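Local coordinates for protein peroxin 22 (Pichia angusta, PDB 5NKZ) that is probably involved in peroxisome biogenesis and, through its soluble domain, forms a complex with the ubiquitin-conjugating enzyme Pex4p, at residues V32-T37 with I101-L106. Numbering follows the deposited sequence.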
ATOM      1  N   VAL C  32      -7.771  -1.104  16.282  1.00 62.26           N
ATOM      2  CA  VAL C  32      -6.961  -1.854  17.231  1.00 59.05           C
ATOM      3  C   VAL C  32      -6.036  -2.818  16.490  1.00 58.31           C
ATOM      4  O   VAL C  32      -6.468  -3.543  15.567  1.00 60.99           O
ATOM      5  CB  VAL C  32      -7.851  -2.651  18.251  1.00 56.57           C
ATOM      6  CG1 VAL C  32      -7.011  -3.426  19.293  1.00 52.88           C
ATOM      7  CG2 VAL C  32      -8.907  -1.747  18.869  1.00 58.03           C
ATOM      8  N   SER C  33      -4.763  -2.803  16.891  1.00 57.42           N
ATOM      9  CA  SER C  33      -3.799  -3.796  16.431  1.00 60.77           C
ATOM     10  C   SER C  33      -3.620  -4.824  17.535  1.00 59.50           C
ATOM     11  O   SER C  33      -3.282  -4.475  18.663  1.00 61.04           O
ATOM     12  CB  SER C  33      -2.434  -3.155  16.048  1.00 62.57           C
ATOM     13  OG  SER C  33      -2.492  -2.434  14.813  1.00 62.87           O
ATOM     14  N   LEU C  34      -3.816  -6.094  17.222  1.00 59.32           N
ATOM     15  CA  LEU C  34      -3.726  -7.118  18.239  1.00 61.54           C
ATOM     16  C   LEU C  34      -2.610  -8.067  17.934  1.00 59.54           C
ATOM     17  O   LEU C  34      -2.689  -8.777  16.934  1.00 66.76           O
ATOM     18  CB  LEU C  34      -5.070  -7.879  18.291  1.00 66.74           C
ATOM     19  CG  LEU C  34      -5.215  -9.047  19.279  1.00 69.42           C
ATOM     20  CD1 LEU C  34      -4.832  -8.598  20.687  1.00 70.29           C
ATOM     21  CD2 LEU C  34      -6.636  -9.586  19.204  1.00 72.89           C
ATOM     22  N   VAL C  35      -1.580  -8.114  18.761  1.00 59.80           N
ATOM     23  CA  VAL C  35      -0.505  -9.060  18.473  1.00 67.70           C
ATOM     24  C   VAL C  35      -0.615 -10.230  19.401  1.00 69.16           C
ATOM     25  O   VAL C  35      -0.599 -10.076  20.643  1.00 69.99           O
ATOM     26  CB  VAL C  35       0.962  -8.454  18.378  1.00 73.59           C
ATOM     27  CG1 VAL C  35       0.924  -6.960  18.065  1.00 73.53           C
ATOM     28  CG2 VAL C  35       1.841  -8.714  19.609  1.00 76.56           C
ATOM     29  N   LEU C  36      -0.710 -11.395  18.758  1.00 73.47           N
ATOM     30  CA  LEU C  36      -0.907 -12.680  19.420  1.00 77.06           C
ATOM     31  C   LEU C  36       0.337 -13.556  19.292  1.00 80.59           C
ATOM     32  O   LEU C  36       0.682 -13.984  18.202  1.00 81.78           O
ATOM     33  CB  LEU C  36      -2.122 -13.415  18.822  1.00 77.57           C
ATOM     34  CG  LEU C  36      -3.462 -12.655  18.826  1.00 77.07           C
ATOM     35  CD1 LEU C  36      -4.541 -13.395  18.040  1.00 80.95           C
ATOM     36  CD2 LEU C  36      -3.891 -12.353  20.251  1.00 76.48           C
ATOM     37  N   THR C  37       1.015 -13.781  20.409  1.00 85.87           N
ATOM     38  CA  THR C  37       1.868 -14.954  20.589  1.00 90.44           C
ATOM     39  C   THR C  37       1.003 -16.184  20.891  1.00 89.64           C
ATOM     40  O   THR C  37      -0.146 -16.057  21.246  1.00 85.09           O
ATOM     41  CB  THR C  37       2.827 -14.750  21.785  1.00 95.20           C
ATOM     42  OG1 THR C  37       2.069 -14.470  22.978  1.00 94.17           O
ATOM     43  CG2 THR C  37       3.761 -13.600  21.525  1.00 98.74           C
ATOM     44  N   ILE C 101      -5.287   1.837  19.057  1.00 77.01           N
ATOM     45  CA  ILE C 101      -5.051   0.987  20.234  1.00 76.29           C
ATOM     46  C   ILE C 101      -4.096  -0.143  19.876  1.00 72.51           C
ATOM     47  O   ILE C 101      -4.247  -0.786  18.834  1.00 72.85           O
ATOM     48  CB  ILE C 101      -6.390   0.422  20.821  1.00 79.34           C
ATOM     49  CG1 ILE C 101      -7.347   1.574  21.244  1.00 81.67           C
ATOM     50  CG2 ILE C 101      -6.134  -0.496  22.021  1.00 78.50           C
ATOM     51  CD1 ILE C 101      -8.749   1.510  20.648  1.00 82.96           C
ATOM     52  N   ASN C 102      -3.128  -0.407  20.732  1.00 70.91           N
ATOM     53  CA  ASN C 102      -2.111  -1.366  20.363  1.00 73.99           C
ATOM     54  C   ASN C 102      -1.965  -2.319  21.510  1.00 77.31           C
ATOM     55  O   ASN C 102      -1.464  -1.946  22.555  1.00 82.62           O
ATOM     56  CB  ASN C 102      -0.766  -0.680  19.959  1.00 74.14           C
ATOM     57  CG  ASN C 102      -0.851   0.088  18.629  1.00 74.69           C
ATOM     58  OD1 ASN C 102      -0.677  -0.497  17.542  1.00 77.39           O
ATOM     59  ND2 ASN C 102      -1.125   1.387  18.704  1.00 72.11           N
ATOM     60  N   LEU C 103      -2.454  -3.535  21.321  1.00 80.30           N
ATOM     61  CA  LEU C 103      -2.414  -4.568  22.342  1.00 81.81           C
ATOM     62  C   LEU C 103      -1.342  -5.569  22.028  1.00 80.61           C
ATOM     63  O   LEU C 103      -1.378  -6.218  20.972  1.00 79.83           O
ATOM     64  CB  LEU C 103      -3.734  -5.305  22.413  1.00 83.23           C
ATOM     65  CG  LEU C 103      -4.955  -4.427  22.549  1.00 83.93           C
ATOM     66  CD1 LEU C 103      -6.157  -5.349  22.390  1.00 84.64           C
ATOM     67  CD2 LEU C 103      -4.926  -3.688  23.886  1.00 85.98           C
ATOM     68  N   ILE C 104      -0.435  -5.731  22.985  1.00 81.67           N
ATOM     69  CA  ILE C 104       0.739  -6.570  22.813  1.00 86.09           C
ATOM     70  C   ILE C 104       1.353  -6.838  24.184  1.00 86.96           C
ATOM     71  O   ILE C 104       1.610  -5.885  24.932  1.00 88.32           O
ATOM     72  CB  ILE C 104       1.762  -5.867  21.845  1.00 90.82           C
ATOM     73  CG1 ILE C 104       3.165  -6.498  21.953  1.00 94.98           C
ATOM     74  CG2 ILE C 104       1.822  -4.341  22.066  1.00 88.39           C
ATOM     75  CD1 ILE C 104       4.102  -6.229  20.784  1.00 96.70           C
ATOM     76  N   THR C 105       1.550  -8.099  24.552  1.00 89.47           N
ATOM     77  CA  THR C 105       2.302  -8.371  25.780  1.00 92.85           C
ATOM     78  C   THR C 105       3.740  -8.490  25.337  1.00 91.71           C
ATOM     79  O   THR C 105       4.109  -9.474  24.681  1.00 91.68           O
ATOM     80  CB  THR C 105       1.894  -9.663  26.508  1.00 95.25           C
ATOM     81  OG1 THR C 105       1.816 -10.710  25.555  1.00 97.61           O
ATOM     82  CG2 THR C 105       0.559  -9.527  27.186  1.00 98.18           C
ATOM     83  N   LEU C 106       4.541  -7.485  25.681  1.00 90.72           N
ATOM     84  CA  LEU C 106       5.965  -7.494  25.358  1.00 91.54           C
ATOM     85  C   LEU C 106       6.673  -8.581  26.149  1.00 93.55           C
ATOM     86  O   LEU C 106       7.585  -9.214  25.625  1.00 94.56           O
ATOM     87  CB  LEU C 106       6.612  -6.133  25.627  1.00 93.14           C
ATOM     88  CG  LEU C 106       6.074  -4.938  24.818  1.00 92.38           C
ATOM     89  CD1 LEU C 106       6.379  -3.587  25.466  1.00 94.66           C
ATOM     90  CD2 LEU C 106       6.614  -4.975  23.414  1.00 91.62           C
TER
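S33 binds I101 and L103 through its main chain in a parallel ladder that pairs V32 with I101, S33 with N102 and L34 with L103; the strand axes run 8° apart. S33 N donates to I101 O at 2.8 Å, L103 N to S33 O and V35 N to L103 O, both at 2.9 Å; all three bonds are nearly straight. On the face bearing V32, L34, I101 and L103 the contacts are apolar. V32 spreads its two methyls over separate partners: CG1, anti to the backbone N (chi1 -178°), meets L103 CD1 at 3.7 Å, while CG2 reaches I101 CD1. L34 CD1 lies 3.9 Å from L103 CB. With an alanine at V32 both methyls go, and the place they fill beside I101 CD1 and L103 CD1 would probably be left as a gap. Further along, V35 CG2 packs 3.5 Å from I104 CG1. On the other face, covered by helix 87-97, N102 lays its amide oxygen OD1 3.5 Å from S33 CB, while its ND2 is hydrogen-bonded to the carbonyls of S99 and D122, and S33 OG to S99 OG. Strand 32-36 also bonds to strand 55-59, so its backbone polarity is paired within the sheet interior.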